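Side-chain contacts in putative membrane anchored protein (Corynebacterium diphtheriae, PDB 3LSO), which is of unknown function but is probably a membrane-anchored surface protein built from a row of beta-rich domains: residues R336-G341 / G376-E381; G432-K435 / L440-L443; E287-K292 / E385-N390; S368-P373 / G395-T400; V231-A236 / D277-I282. All blocks are in the same frame, centred on the assembly; numbering follows the deposited sequence.

Contact 1. Residues R336-G341 / G376-E381; sequences RVYEIG and GYYDPE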
# COMPACT_ATOMS: atom_id res chain seq x y z
N ARG B 336 -33.04 -15.73 -25.20
CA ARG B 336 -33.38 -15.17 -26.51
C ARG B 336 -32.64 -13.89 -26.73
O ARG B 336 -32.76 -12.98 -25.91
CB ARG B 336 -34.86 -14.90 -26.55
CG ARG B 336 -35.68 -16.12 -26.16
CD ARG B 336 -35.85 -17.02 -27.38
NE ARG B 336 -36.71 -16.39 -28.40
CZ ARG B 336 -36.92 -16.91 -29.59
NH1 ARG B 336 -36.32 -18.07 -29.91
NH2 ARG B 336 -37.72 -16.30 -30.45
N VAL B 337 -31.85 -13.84 -27.81
CA VAL B 337 -31.08 -12.65 -28.17
C VAL B 337 -31.36 -12.34 -29.63
O VAL B 337 -31.22 -13.21 -30.50
CB VAL B 337 -29.55 -12.88 -28.00
CG1 VAL B 337 -28.72 -11.75 -28.63
CG2 VAL B 337 -29.16 -13.06 -26.54
N TYR B 338 -31.74 -11.10 -29.90
CA TYR B 338 -32.07 -10.67 -31.24
C TYR B 338 -30.90 -9.98 -31.93
O TYR B 338 -30.43 -10.50 -32.92
CB TYR B 338 -33.29 -9.76 -31.19
CG TYR B 338 -34.37 -10.29 -30.27
CD1 TYR B 338 -34.82 -11.61 -30.41
CD2 TYR B 338 -34.95 -9.48 -29.27
CE1 TYR B 338 -35.80 -12.12 -29.61
CE2 TYR B 338 -35.95 -10.01 -28.44
CZ TYR B 338 -36.36 -11.35 -28.64
OH TYR B 338 -37.33 -11.94 -27.87
N GLU B 339 -30.47 -8.80 -31.46
CA GLU B 339 -29.32 -8.10 -32.07
C GLU B 339 -28.17 -8.00 -31.12
O GLU B 339 -28.36 -7.83 -29.91
CB GLU B 339 -29.64 -6.67 -32.41
CG GLU B 339 -29.56 -6.32 -33.83
CD GLU B 339 -29.86 -4.86 -34.02
OE1 GLU B 339 -29.30 -4.01 -33.25
OE2 GLU B 339 -30.69 -4.56 -34.91
N ILE B 340 -26.98 -8.05 -31.69
CA ILE B 340 -25.79 -7.62 -30.96
C ILE B 340 -24.93 -6.87 -31.95
O ILE B 340 -25.00 -7.12 -33.16
CB ILE B 340 -25.03 -8.79 -30.29
CG1 ILE B 340 -24.45 -9.74 -31.32
CG2 ILE B 340 -25.91 -9.51 -29.28
CD1 ILE B 340 -23.39 -10.60 -30.75
N GLY B 341 -24.19 -5.90 -31.45
CA GLY B 341 -23.22 -5.21 -32.30
C GLY B 341 -22.32 -4.36 -31.44
O GLY B 341 -22.70 -4.04 -30.30
N GLY B 376 -39.83 -12.47 -39.35
CA GLY B 376 -39.16 -13.12 -38.27
C GLY B 376 -37.84 -12.52 -37.89
O GLY B 376 -37.14 -13.12 -37.10
N TYR B 377 -37.46 -11.36 -38.43
CA TYR B 377 -36.38 -10.59 -37.81
C TYR B 377 -37.04 -9.46 -37.08
O TYR B 377 -37.90 -8.79 -37.64
CB TYR B 377 -35.38 -10.04 -38.83
CG TYR B 377 -34.49 -11.11 -39.42
CD1 TYR B 377 -34.92 -11.82 -40.53
CD2 TYR B 377 -33.26 -11.42 -38.88
CE1 TYR B 377 -34.16 -12.81 -41.10
CE2 TYR B 377 -32.47 -12.44 -39.46
CZ TYR B 377 -32.94 -13.12 -40.58
OH TYR B 377 -32.25 -14.12 -41.22
N TYR B 378 -36.64 -9.23 -35.83
CA TYR B 378 -37.32 -8.22 -35.01
C TYR B 378 -36.61 -6.87 -34.99
O TYR B 378 -35.45 -6.79 -34.66
CB TYR B 378 -37.51 -8.70 -33.56
CG TYR B 378 -38.25 -10.01 -33.34
CD1 TYR B 378 -39.29 -10.41 -34.17
CD2 TYR B 378 -37.92 -10.82 -32.25
CE1 TYR B 378 -39.95 -11.58 -33.96
CE2 TYR B 378 -38.61 -12.02 -32.02
CZ TYR B 378 -39.60 -12.38 -32.88
OH TYR B 378 -40.26 -13.56 -32.67
N ASP B 379 -37.36 -5.82 -35.31
CA ASP B 379 -36.88 -4.45 -35.35
C ASP B 379 -36.63 -3.96 -33.92
O ASP B 379 -37.58 -3.89 -33.12
CB ASP B 379 -37.97 -3.59 -36.03
CG ASP B 379 -37.51 -2.18 -36.40
OD1 ASP B 379 -36.54 -1.67 -35.82
OD2 ASP B 379 -38.16 -1.58 -37.29
N PRO B 380 -35.37 -3.61 -33.58
CA PRO B 380 -35.07 -3.12 -32.24
C PRO B 380 -35.59 -1.72 -32.02
O PRO B 380 -35.64 -1.25 -30.90
CB PRO B 380 -33.56 -3.10 -32.23
CG PRO B 380 -33.20 -2.83 -33.60
CD PRO B 380 -34.16 -3.66 -34.40
N GLU B 381 -35.97 -1.05 -33.10
CA GLU B 381 -36.60 0.26 -32.99
C GLU B 381 -35.84 1.21 -32.07
O GLU B 381 -36.40 1.75 -31.09
CB GLU B 381 -38.05 0.13 -32.57
CG GLU B 381 -38.93 -0.32 -33.71
CD GLU B 381 -40.36 -0.59 -33.27
OE1 GLU B 381 -40.62 -0.66 -32.05
OE2 GLU B 381 -41.21 -0.76 -34.16
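The backbones of strand residue Tyr-338 and loop residue Tyr-378 stay 6.9 Å apart at their CA atoms, and those of Glu-339 and Pro-380 7.6 Å, spacings that leave the contact to side chains. Tyr-378 turns the edge of its ring onto a face of Tyr-338 in a T-shaped pair: the centroids are 5.1 Å apart and the planes meet at 76°. The touching edge is CD2 with CE2, and CD2 of Tyr-378 comes to 3.6 Å from CE1 of Tyr-338, above the rim of that ring and not its middle. In both tyrosines the CB bond points toward the opposite segment and CG stands beside the backbone N, anti to the carbonyl carbon, a setting that goes with the rings meeting between strand and loop.

Tyr-338 and Glu-339 form a classic beta bulge opposite Tyr-434 of the neighbouring strand 425-435. Two successive side chains of strand 335-343 therefore face the loop that runs between strands 369-370 and 394-398. Glu-339 uses this position to meet Pro-380 about at right angles, its OE2 lying 3.3 Å from CG of the proline. The carboxylate itself is held by other groups, since OE2 is hydrogen-bonded to Thr-365 and OE1 to both Tyr-393 and Trp-382. An Asx turn spans Pro-380: Glu-381 N donates to Asp-379 OD1 over 2.8 Å, from above the carboxylate plane. At the outer end, Tyr-378 OH lies 4.3 Å from NH2 of Arg-336, near the guanidinium plane, while NH1 of the arginine is bonded to Ser-403.

Contact 2. Residues G432-K435 / L440-L443; sequences GVYK and LKDL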
# COMPACT_ATOMS: atom_id res chain seq x y z
N GLY B 432 -24.18 -3.02 -28.26
CA GLY B 432 -25.63 -2.81 -28.39
C GLY B 432 -26.29 -4.18 -28.24
O GLY B 432 -25.79 -5.16 -28.79
N VAL B 433 -27.38 -4.28 -27.47
CA VAL B 433 -28.08 -5.55 -27.36
C VAL B 433 -29.58 -5.34 -27.43
O VAL B 433 -30.11 -4.35 -26.93
CB VAL B 433 -27.76 -6.28 -26.06
CG1 VAL B 433 -26.33 -6.56 -26.01
CG2 VAL B 433 -28.10 -5.42 -24.87
N TYR B 434 -30.25 -6.30 -28.04
CA TYR B 434 -31.70 -6.33 -28.04
C TYR B 434 -31.97 -7.80 -27.81
O TYR B 434 -31.56 -8.63 -28.65
CB TYR B 434 -32.25 -5.86 -29.40
CG TYR B 434 -33.72 -6.02 -29.61
CD1 TYR B 434 -34.64 -5.77 -28.56
CD2 TYR B 434 -34.23 -6.40 -30.86
CE1 TYR B 434 -36.02 -5.93 -28.76
CE2 TYR B 434 -35.62 -6.55 -31.07
CZ TYR B 434 -36.49 -6.31 -30.02
OH TYR B 434 -37.82 -6.43 -30.21
N LYS B 435 -32.62 -8.12 -26.67
CA LYS B 435 -32.74 -9.50 -26.20
C LYS B 435 -33.91 -9.64 -25.26
O LYS B 435 -34.46 -8.62 -24.81
CB LYS B 435 -31.47 -9.92 -25.47
CG LYS B 435 -31.22 -9.21 -24.15
CD LYS B 435 -29.80 -9.39 -23.69
CE LYS B 435 -29.63 -8.85 -22.28
NZ LYS B 435 -28.29 -9.17 -21.72
N LEU B 440 -35.49 -6.17 -23.78
CA LEU B 440 -34.78 -4.94 -23.49
C LEU B 440 -33.81 -4.54 -24.60
O LEU B 440 -33.43 -5.35 -25.44
CB LEU B 440 -34.08 -5.02 -22.12
CG LEU B 440 -32.81 -5.81 -21.84
CD1 LEU B 440 -31.57 -5.23 -22.52
CD2 LEU B 440 -32.58 -5.88 -20.34
N LYS B 441 -33.43 -3.27 -24.58
CA LYS B 441 -32.50 -2.71 -25.53
C LYS B 441 -31.51 -1.92 -24.70
O LYS B 441 -31.91 -1.15 -23.81
CB LYS B 441 -33.22 -1.79 -26.53
CG LYS B 441 -34.38 -2.43 -27.32
CD LYS B 441 -35.53 -1.46 -27.60
CE LYS B 441 -36.78 -2.21 -28.02
NZ LYS B 441 -37.61 -1.48 -29.02
N ASP B 442 -30.22 -2.10 -24.96
CA ASP B 442 -29.21 -1.48 -24.12
C ASP B 442 -27.90 -1.26 -24.89
O ASP B 442 -27.58 -2.00 -25.84
CB ASP B 442 -28.97 -2.40 -22.93
CG ASP B 442 -28.34 -1.68 -21.74
OD1 ASP B 442 -28.01 -0.46 -21.86
OD2 ASP B 442 -28.20 -2.36 -20.67
N LEU B 443 -27.15 -0.22 -24.48
CA LEU B 443 -25.79 -0.02 -24.95
C LEU B 443 -24.90 -0.10 -23.73
O LEU B 443 -25.09 0.65 -22.77
CB LEU B 443 -25.64 1.30 -25.67
CG LEU B 443 -26.34 1.36 -27.03
CD1 LEU B 443 -26.67 2.78 -27.42
CD2 LEU B 443 -25.52 0.69 -28.15
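Val-433 and Asp-442 satisfy each other's backbone as an antiparallel hydrogen-bonded pair: Val-433 N donates to Asp-442 O over 2.8 Å, and Asp-442 N returns a bond of 3.0 Å to Val-433 O. Lys-435 and Leu-440 repeat the pattern, with N of Lys-435 to O of Leu-440 at 3.1 Å and N of Leu-440 to O of Lys-435 at 2.9 Å. The last bond is the most bent at its hydrogen, 141°. At the non-hydrogen-bonded pair Tyr-434 and Lys-441, CA of Lys-441 makes a CA-H...O contact of 3.2 Å with Val-433 O.

This ladder belongs to the beta hairpin of strands 425-435 and 440-453, whose short segments run at 170° with axes 4.7 Å apart. On the face bearing Tyr-434, Lys-441 lies beside the ring and points the same way, CG 3.6 Å from CD1 of the tyrosine. Its chain bends at chi2 and chi4, and NZ is hydrogen-bonded to Pro-380 O. The other face carries Lys-435, which runs beside Leu-440 and is extended beyond CG; its NZ reaches salt bridges with Asp-295 and Asp-297 and a hydrogen bond with Tyr-299. Asp-442 sets CB beside CG2 of Val-433, whereas its OD2 accepts from Lys-292 N.

Contact 3. Residues E287-K292 / E385-N390; sequences ELDTKK and ESKKPN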
# COMPACT_ATOMS: atom_id res chain seq x y z
N GLU B 287 -18.58 8.88 -20.65
CA GLU B 287 -19.83 8.34 -20.13
C GLU B 287 -19.55 6.86 -19.82
O GLU B 287 -18.74 6.20 -20.51
CB GLU B 287 -20.94 8.49 -21.20
CG GLU B 287 -22.43 8.37 -20.76
CD GLU B 287 -23.41 8.18 -21.95
OE1 GLU B 287 -23.07 8.53 -23.12
OE2 GLU B 287 -24.54 7.67 -21.71
N LEU B 288 -20.18 6.37 -18.77
CA LEU B 288 -20.19 4.95 -18.51
C LEU B 288 -21.62 4.43 -18.55
O LEU B 288 -22.43 4.73 -17.66
CB LEU B 288 -19.54 4.65 -17.16
CG LEU B 288 -19.47 3.15 -16.79
CD1 LEU B 288 -18.43 2.35 -17.60
CD2 LEU B 288 -19.23 2.99 -15.29
N ASP B 289 -21.95 3.67 -19.58
CA ASP B 289 -23.21 2.96 -19.59
C ASP B 289 -22.98 1.60 -19.01
O ASP B 289 -22.38 0.74 -19.64
CB ASP B 289 -23.75 2.80 -20.99
CG ASP B 289 -23.97 4.10 -21.69
OD1 ASP B 289 -23.29 5.10 -21.33
OD2 ASP B 289 -24.83 4.11 -22.62
N THR B 290 -23.45 1.40 -17.79
CA THR B 290 -23.47 0.09 -17.19
C THR B 290 -24.71 -0.64 -17.68
O THR B 290 -25.67 -0.02 -18.13
CB THR B 290 -23.51 0.21 -15.67
OG1 THR B 290 -24.35 1.32 -15.33
CG2 THR B 290 -22.10 0.44 -15.10
N LYS B 291 -24.67 -1.98 -17.62
CA LYS B 291 -25.82 -2.78 -18.03
C LYS B 291 -26.98 -2.35 -17.16
O LYS B 291 -26.80 -1.86 -16.06
CB LYS B 291 -25.54 -4.29 -17.93
CG LYS B 291 -25.27 -4.81 -16.53
CD LYS B 291 -24.89 -6.28 -16.49
CE LYS B 291 -24.96 -6.77 -15.05
NZ LYS B 291 -25.03 -8.24 -14.94
N LYS B 292 -28.18 -2.50 -17.70
CA LYS B 292 -29.37 -2.07 -17.01
C LYS B 292 -29.57 -3.03 -15.85
O LYS B 292 -29.07 -4.15 -15.90
CB LYS B 292 -30.57 -2.10 -17.99
CG LYS B 292 -30.57 -0.94 -18.98
CD LYS B 292 -31.83 -0.88 -19.83
CE LYS B 292 -31.74 0.35 -20.74
NZ LYS B 292 -33.01 0.67 -21.43
N GLU B 385 -35.61 4.84 -28.67
CA GLU B 385 -34.82 4.79 -27.45
C GLU B 385 -34.23 6.15 -27.25
O GLU B 385 -34.00 6.87 -28.22
CB GLU B 385 -33.71 3.78 -27.55
CG GLU B 385 -34.19 2.39 -27.80
CD GLU B 385 -35.14 1.91 -26.72
OE1 GLU B 385 -34.67 1.74 -25.57
OE2 GLU B 385 -36.34 1.70 -27.03
N SER B 386 -33.98 6.52 -26.01
CA SER B 386 -33.45 7.85 -25.76
C SER B 386 -31.95 7.86 -26.03
O SER B 386 -31.41 8.86 -26.50
CB SER B 386 -33.76 8.33 -24.35
OG SER B 386 -32.90 7.72 -23.42
N LYS B 387 -31.27 6.77 -25.75
CA LYS B 387 -29.87 6.73 -26.08
C LYS B 387 -29.70 5.79 -27.25
O LYS B 387 -30.02 4.61 -27.10
CB LYS B 387 -29.05 6.27 -24.88
CG LYS B 387 -27.69 6.96 -24.81
CD LYS B 387 -27.00 6.77 -23.45
CE LYS B 387 -27.83 7.29 -22.26
NZ LYS B 387 -27.28 6.78 -20.95
N LYS B 388 -29.21 6.30 -28.38
CA LYS B 388 -29.18 5.56 -29.67
C LYS B 388 -27.76 5.20 -30.08
O LYS B 388 -26.82 5.96 -29.82
CB LYS B 388 -29.80 6.40 -30.82
CG LYS B 388 -31.25 6.79 -30.61
CD LYS B 388 -31.64 8.07 -31.36
CE LYS B 388 -33.07 8.58 -30.99
NZ LYS B 388 -33.11 9.50 -29.82
N PRO B 389 -27.61 4.07 -30.80
CA PRO B 389 -26.32 3.74 -31.41
C PRO B 389 -25.92 4.84 -32.39
O PRO B 389 -26.79 5.53 -32.90
CB PRO B 389 -26.61 2.46 -32.20
CG PRO B 389 -28.00 2.01 -31.75
CD PRO B 389 -28.71 3.23 -31.31
N ASN B 390 -24.62 5.01 -32.65
CA ASN B 390 -24.18 6.00 -33.63
C ASN B 390 -23.77 5.35 -34.96
O ASN B 390 -23.96 4.15 -35.15
CB ASN B 390 -23.05 6.85 -33.05
CG ASN B 390 -21.86 6.02 -32.62
OD1 ASN B 390 -21.34 5.19 -33.40
ND2 ASN B 390 -21.41 6.23 -31.38
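Lys-387 lays the end of its chain against the carboxylates of Glu-287 and Asp-289, which meet it from the opposite direction. The ammonium makes a salt bridge with Glu-287, NZ to OE2 3.0 Å, and approaches that oxygen nearly along its C-O axis. CD of the lysine lies beside Glu-287 OE2 and 3.5 Å from OD2 of Asp-289. The bend at chi3 (-58°) turns the chain end, so that methylene and ammonium groups both lie by the acids. Glu-287 reaches across with CG anti to its own nitrogen (chi1 -163°) and the rest of its chain extended.

The three residues form a salt-bridge network between two loops remote in sequence: one links strand 278-285 to strand 298-303, thus leading out of the five-stranded sheet, and the other links strands 369-370 and 394-398. Within the network the branches are unequal, for NZ of Lys-387 is 4.0 Å from Asp-289 OD2, a long ion pair. The two carboxylates thus gather round one lysine, whose positive charge would be expected to offset theirs in part. Glu-287 and Lys-387 are on the surface, while Asp-289 is buried and touches Gln-430 with its side chain. Farther along, Lys-292 NZ is 4.6 Å from OE1 of Glu-385, beyond a salt bridge, and instead donates to Lys-441 O.

Contact 4. Residues S368-P373 / G395-T400; sequences SVFSSP and GFHSDT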
# COMPACT_ATOMS: atom_id res chain seq x y z
N SER B 368 -28.66 3.58 -36.49
CA SER B 368 -29.80 3.22 -35.65
C SER B 368 -30.96 2.82 -36.52
O SER B 368 -32.08 2.68 -36.05
CB SER B 368 -30.18 4.41 -34.79
OG SER B 368 -30.57 5.44 -35.64
N VAL B 369 -30.67 2.63 -37.80
CA VAL B 369 -31.64 2.32 -38.81
C VAL B 369 -31.64 0.83 -39.12
O VAL B 369 -30.59 0.27 -39.47
CB VAL B 369 -31.32 3.14 -40.07
CG1 VAL B 369 -32.23 2.75 -41.28
CG2 VAL B 369 -31.44 4.63 -39.71
N PHE B 370 -32.82 0.22 -38.98
CA PHE B 370 -33.01 -1.21 -39.19
C PHE B 370 -33.61 -1.49 -40.57
O PHE B 370 -34.53 -0.79 -40.97
CB PHE B 370 -33.94 -1.71 -38.10
CG PHE B 370 -34.43 -3.13 -38.28
CD1 PHE B 370 -33.68 -4.22 -37.80
CD2 PHE B 370 -35.67 -3.40 -38.87
CE1 PHE B 370 -34.15 -5.51 -37.92
CE2 PHE B 370 -36.12 -4.67 -38.99
CZ PHE B 370 -35.37 -5.74 -38.51
N SER B 371 -33.12 -2.49 -41.31
CA SER B 371 -33.77 -2.91 -42.57
C SER B 371 -34.08 -4.38 -42.48
O SER B 371 -33.17 -5.20 -42.51
CB SER B 371 -32.85 -2.72 -43.78
OG SER B 371 -32.26 -1.44 -43.78
N SER B 372 -35.35 -4.74 -42.37
CA SER B 372 -35.67 -6.13 -42.14
C SER B 372 -35.05 -7.02 -43.20
O SER B 372 -35.31 -6.86 -44.39
CB SER B 372 -37.18 -6.35 -42.09
OG SER B 372 -37.48 -7.68 -42.48
N PRO B 373 -34.21 -7.96 -42.78
CA PRO B 373 -33.76 -9.02 -43.71
C PRO B 373 -34.84 -10.08 -44.00
O PRO B 373 -34.59 -10.99 -44.80
CB PRO B 373 -32.58 -9.67 -43.00
CG PRO B 373 -32.57 -9.12 -41.61
CD PRO B 373 -33.48 -7.95 -41.50
N GLY B 395 -25.48 -3.88 -36.33
CA GLY B 395 -26.16 -4.90 -35.54
C GLY B 395 -26.60 -6.14 -36.31
O GLY B 395 -27.26 -6.04 -37.35
N PHE B 396 -26.30 -7.29 -35.74
CA PHE B 396 -26.40 -8.57 -36.43
C PHE B 396 -27.45 -9.45 -35.82
O PHE B 396 -27.60 -9.48 -34.60
CB PHE B 396 -25.07 -9.28 -36.31
CG PHE B 396 -23.94 -8.60 -37.05
CD1 PHE B 396 -23.62 -8.98 -38.36
CD2 PHE B 396 -23.19 -7.59 -36.42
CE1 PHE B 396 -22.56 -8.35 -39.05
CE2 PHE B 396 -22.13 -6.96 -37.09
CZ PHE B 396 -21.81 -7.35 -38.41
N HIS B 397 -28.18 -10.18 -36.65
CA HIS B 397 -29.20 -11.08 -36.17
C HIS B 397 -28.88 -12.48 -36.63
O HIS B 397 -28.49 -12.69 -37.77
CB HIS B 397 -30.55 -10.70 -36.76
CG HIS B 397 -31.15 -9.46 -36.19
ND1 HIS B 397 -30.61 -8.21 -36.43
CD2 HIS B 397 -32.27 -9.25 -35.46
CE1 HIS B 397 -31.36 -7.30 -35.84
NE2 HIS B 397 -32.37 -7.90 -35.25
N SER B 398 -29.06 -13.46 -35.77
CA SER B 398 -28.82 -14.84 -36.16
C SER B 398 -29.71 -15.20 -37.34
O SER B 398 -30.86 -14.75 -37.43
CB SER B 398 -29.14 -15.74 -34.99
OG SER B 398 -29.20 -17.09 -35.43
N ASP B 399 -29.20 -16.00 -38.26
CA ASP B 399 -30.04 -16.43 -39.37
C ASP B 399 -30.68 -17.78 -39.11
O ASP B 399 -31.19 -18.42 -40.02
CB ASP B 399 -29.29 -16.38 -40.71
CG ASP B 399 -28.10 -17.35 -40.76
OD1 ASP B 399 -27.68 -17.91 -39.71
OD2 ASP B 399 -27.57 -17.55 -41.88
N THR B 400 -30.64 -18.22 -37.87
CA THR B 400 -31.45 -19.37 -37.42
C THR B 400 -32.32 -18.83 -36.29
O THR B 400 -32.64 -17.64 -36.26
CB THR B 400 -30.58 -20.51 -36.90
OG1 THR B 400 -29.64 -19.97 -35.96
CG2 THR B 400 -29.79 -21.14 -38.05
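Phe-370 and His-397 supply the aromatic part of this contact, an offset edge-to-face pair with centroids 5.8 Å apart and planes at 60°. The phenyl edge leads: CE1 of Phe-370 is 3.9 Å from CE1 of His-397 and 4.0 Å from its NE2, and the histidine CE1 lies near the phenyl plane. The two side chains cross at about a right angle. With CG of Phe-370 set opposite the backbone nitrogen (chi1 171°), the ring extends along its own segment until its far edge reaches the imidazole. His-397 has CG anti to the carbonyl carbon instead, and its CB points toward the phenylalanine's segment.

The backbones are joined indirectly. Strand 361-366 pairs with both 369-370 and 394-398, and the CA atoms of Phe-370 and Gly-395 remain 8.6 Å apart; the two rings meet across that intervening strand, where both touch Ala-364.

Polar bonds lie around the pair. NE2 of His-397 makes a weak hydrogen bond to Tyr-378 O, in the loop that also places Asp-379 and Pro-380 against Phe-370. Past the strand end, Thr-400 N donates to Ser-398 OG over 3.1 Å, at 162°, closing an ST turn.

A ring edge directed at a partly polar imidazole gives a weak, mainly dispersive attraction, consistent with a histidine whose orientation owes something to its bond with the loop carbonyl as well.

Contact 5. Residues V231-A236 / D277-I282; sequences VNHIAA and DGETII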
# COMPACT_ATOMS: atom_id res chain seq x y z
N VAL B 231 -4.66 18.00 -8.46
CA VAL B 231 -5.11 17.22 -9.59
C VAL B 231 -4.05 17.45 -10.63
O VAL B 231 -3.67 18.60 -10.88
CB VAL B 231 -6.50 17.66 -10.10
CG1 VAL B 231 -6.86 16.87 -11.33
CG2 VAL B 231 -7.55 17.43 -9.06
N ASN B 232 -3.55 16.37 -11.21
CA ASN B 232 -2.48 16.45 -12.18
C ASN B 232 -1.43 17.47 -11.82
O ASN B 232 -1.04 18.32 -12.63
CB ASN B 232 -3.05 16.66 -13.58
CG ASN B 232 -3.51 15.34 -14.23
OD1 ASN B 232 -3.61 14.29 -13.59
ND2 ASN B 232 -3.78 15.41 -15.51
N HIS B 233 -0.98 17.36 -10.57
CA HIS B 233 0.10 18.16 -9.97
C HIS B 233 -0.11 19.68 -9.87
O HIS B 233 0.85 20.46 -9.77
CB HIS B 233 1.47 17.81 -10.57
CG HIS B 233 1.95 16.43 -10.21
ND1 HIS B 233 3.10 15.88 -10.74
CD2 HIS B 233 1.43 15.49 -9.39
CE1 HIS B 233 3.27 14.66 -10.25
NE2 HIS B 233 2.27 14.41 -9.42
N ILE B 234 -1.38 20.09 -9.85
CA ILE B 234 -1.73 21.51 -9.69
C ILE B 234 -2.73 21.69 -8.54
O ILE B 234 -3.73 20.98 -8.45
CB ILE B 234 -2.21 22.10 -11.05
CG1 ILE B 234 -0.99 22.34 -11.96
CG2 ILE B 234 -3.01 23.37 -10.85
CD1 ILE B 234 -1.21 21.99 -13.45
N ALA B 235 -2.46 22.64 -7.65
CA ALA B 235 -3.27 22.86 -6.45
C ALA B 235 -4.76 22.94 -6.74
O ALA B 235 -5.22 23.84 -7.44
CB ALA B 235 -2.80 24.11 -5.72
N ALA B 236 -5.52 22.00 -6.20
CA ALA B 236 -6.96 22.01 -6.39
C ALA B 236 -7.64 22.74 -5.26
O ALA B 236 -7.94 22.14 -4.23
CB ALA B 236 -7.49 20.59 -6.53
N ASP B 277 3.87 12.96 0.68
CA ASP B 277 2.59 13.11 -0.01
C ASP B 277 2.00 11.74 -0.33
O ASP B 277 2.72 10.78 -0.61
CB ASP B 277 2.77 13.87 -1.33
CG ASP B 277 3.31 15.31 -1.15
OD1 ASP B 277 2.89 16.04 -0.21
OD2 ASP B 277 4.15 15.72 -2.00
N GLY B 278 0.67 11.65 -0.30
CA GLY B 278 -0.02 10.48 -0.82
C GLY B 278 -0.53 10.71 -2.23
O GLY B 278 -1.04 11.78 -2.52
N GLU B 279 -0.37 9.72 -3.12
CA GLU B 279 -0.90 9.82 -4.48
C GLU B 279 -1.76 8.65 -4.83
O GLU B 279 -1.50 7.53 -4.40
CB GLU B 279 0.22 9.94 -5.54
CG GLU B 279 0.45 11.37 -5.98
CD GLU B 279 1.39 11.56 -7.17
OE1 GLU B 279 1.68 10.62 -7.96
OE2 GLU B 279 1.84 12.72 -7.32
N THR B 280 -2.78 8.90 -5.63
CA THR B 280 -3.51 7.81 -6.31
C THR B 280 -3.88 8.23 -7.75
O THR B 280 -3.73 9.40 -8.13
CB THR B 280 -4.73 7.33 -5.45
OG1 THR B 280 -5.06 5.98 -5.78
CG2 THR B 280 -5.94 8.19 -5.66
N ILE B 281 -4.36 7.29 -8.56
CA ILE B 281 -4.73 7.60 -9.92
C ILE B 281 -6.17 7.22 -10.14
O ILE B 281 -6.53 6.09 -9.86
CB ILE B 281 -3.85 6.84 -10.91
CG1 ILE B 281 -2.42 7.38 -10.84
CG2 ILE B 281 -4.40 6.96 -12.34
CD1 ILE B 281 -1.47 6.76 -11.83
N ILE B 282 -6.98 8.14 -10.66
CA ILE B 282 -8.37 7.84 -10.99
C ILE B 282 -8.59 7.89 -12.48
O ILE B 282 -8.36 8.92 -13.11
CB ILE B 282 -9.33 8.88 -10.47
CG1 ILE B 282 -9.25 9.00 -8.96
CG2 ILE B 282 -10.77 8.49 -10.84
CD1 ILE B 282 -10.08 10.21 -8.45
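OE2 of Glu-279 is gripped by two groups: NE2 of His-233, which donates a hydrogen bond of 2.7 Å, and the hydroxyl of Thr-263 on strand 258-267. The histidine bond has an N-H...O angle of 149° and meets OE2 on the syn side, 27° out of the carboxylate plane. Relative to the imidazole, the oxygen is tilted a little from the ring plane. Ring and carboxylate planes are 40° apart, and the side chains cross at about a right angle.

His-233 sits in a type I' turn from Val-231 to Ile-234, the tight link of the hairpin between strands 226-231 and 234-241, closed by Ile-234 N to Val-231 O at 2.9 Å. From there the ring spans the sheet's surface above strand 258-267 to strand 278-285, where Glu-279 extends its chain beyond CG. The other ring nitrogen, ND1, is hydrogen-bonded to Pro-459 O, in the C-terminal tail, and Leu-458 and Leu-461 also touch the imidazole.

With ND1 and NE2 both facing oxygen acceptors, the histidine is held through both ring nitrogens, and such surroundings would favour a positively charged imidazole beside the carboxylate.

Contacts 1, 2 and 4 belong to one mixed sheet: strand 335-343 has 394-398 and 425-435 among its neighbours, and the hairpin partner 440-453 follows. The centres of contacts 1 and 4 are about 6 Å apart, those of contacts 1 and 2 about 8 Å, and the segments of 1 and 4 alternate along the chain. Contact 3 lies about 9 Å from contact 2 by centres and brings the linker after strand 278-285 against this domain; the segments of the two touch directly. Contact 5, first to close along the chain, sits in the preceding five-stranded sheet, about 31 Å or more by centres from the others, consistent with an elongated multidomain protein.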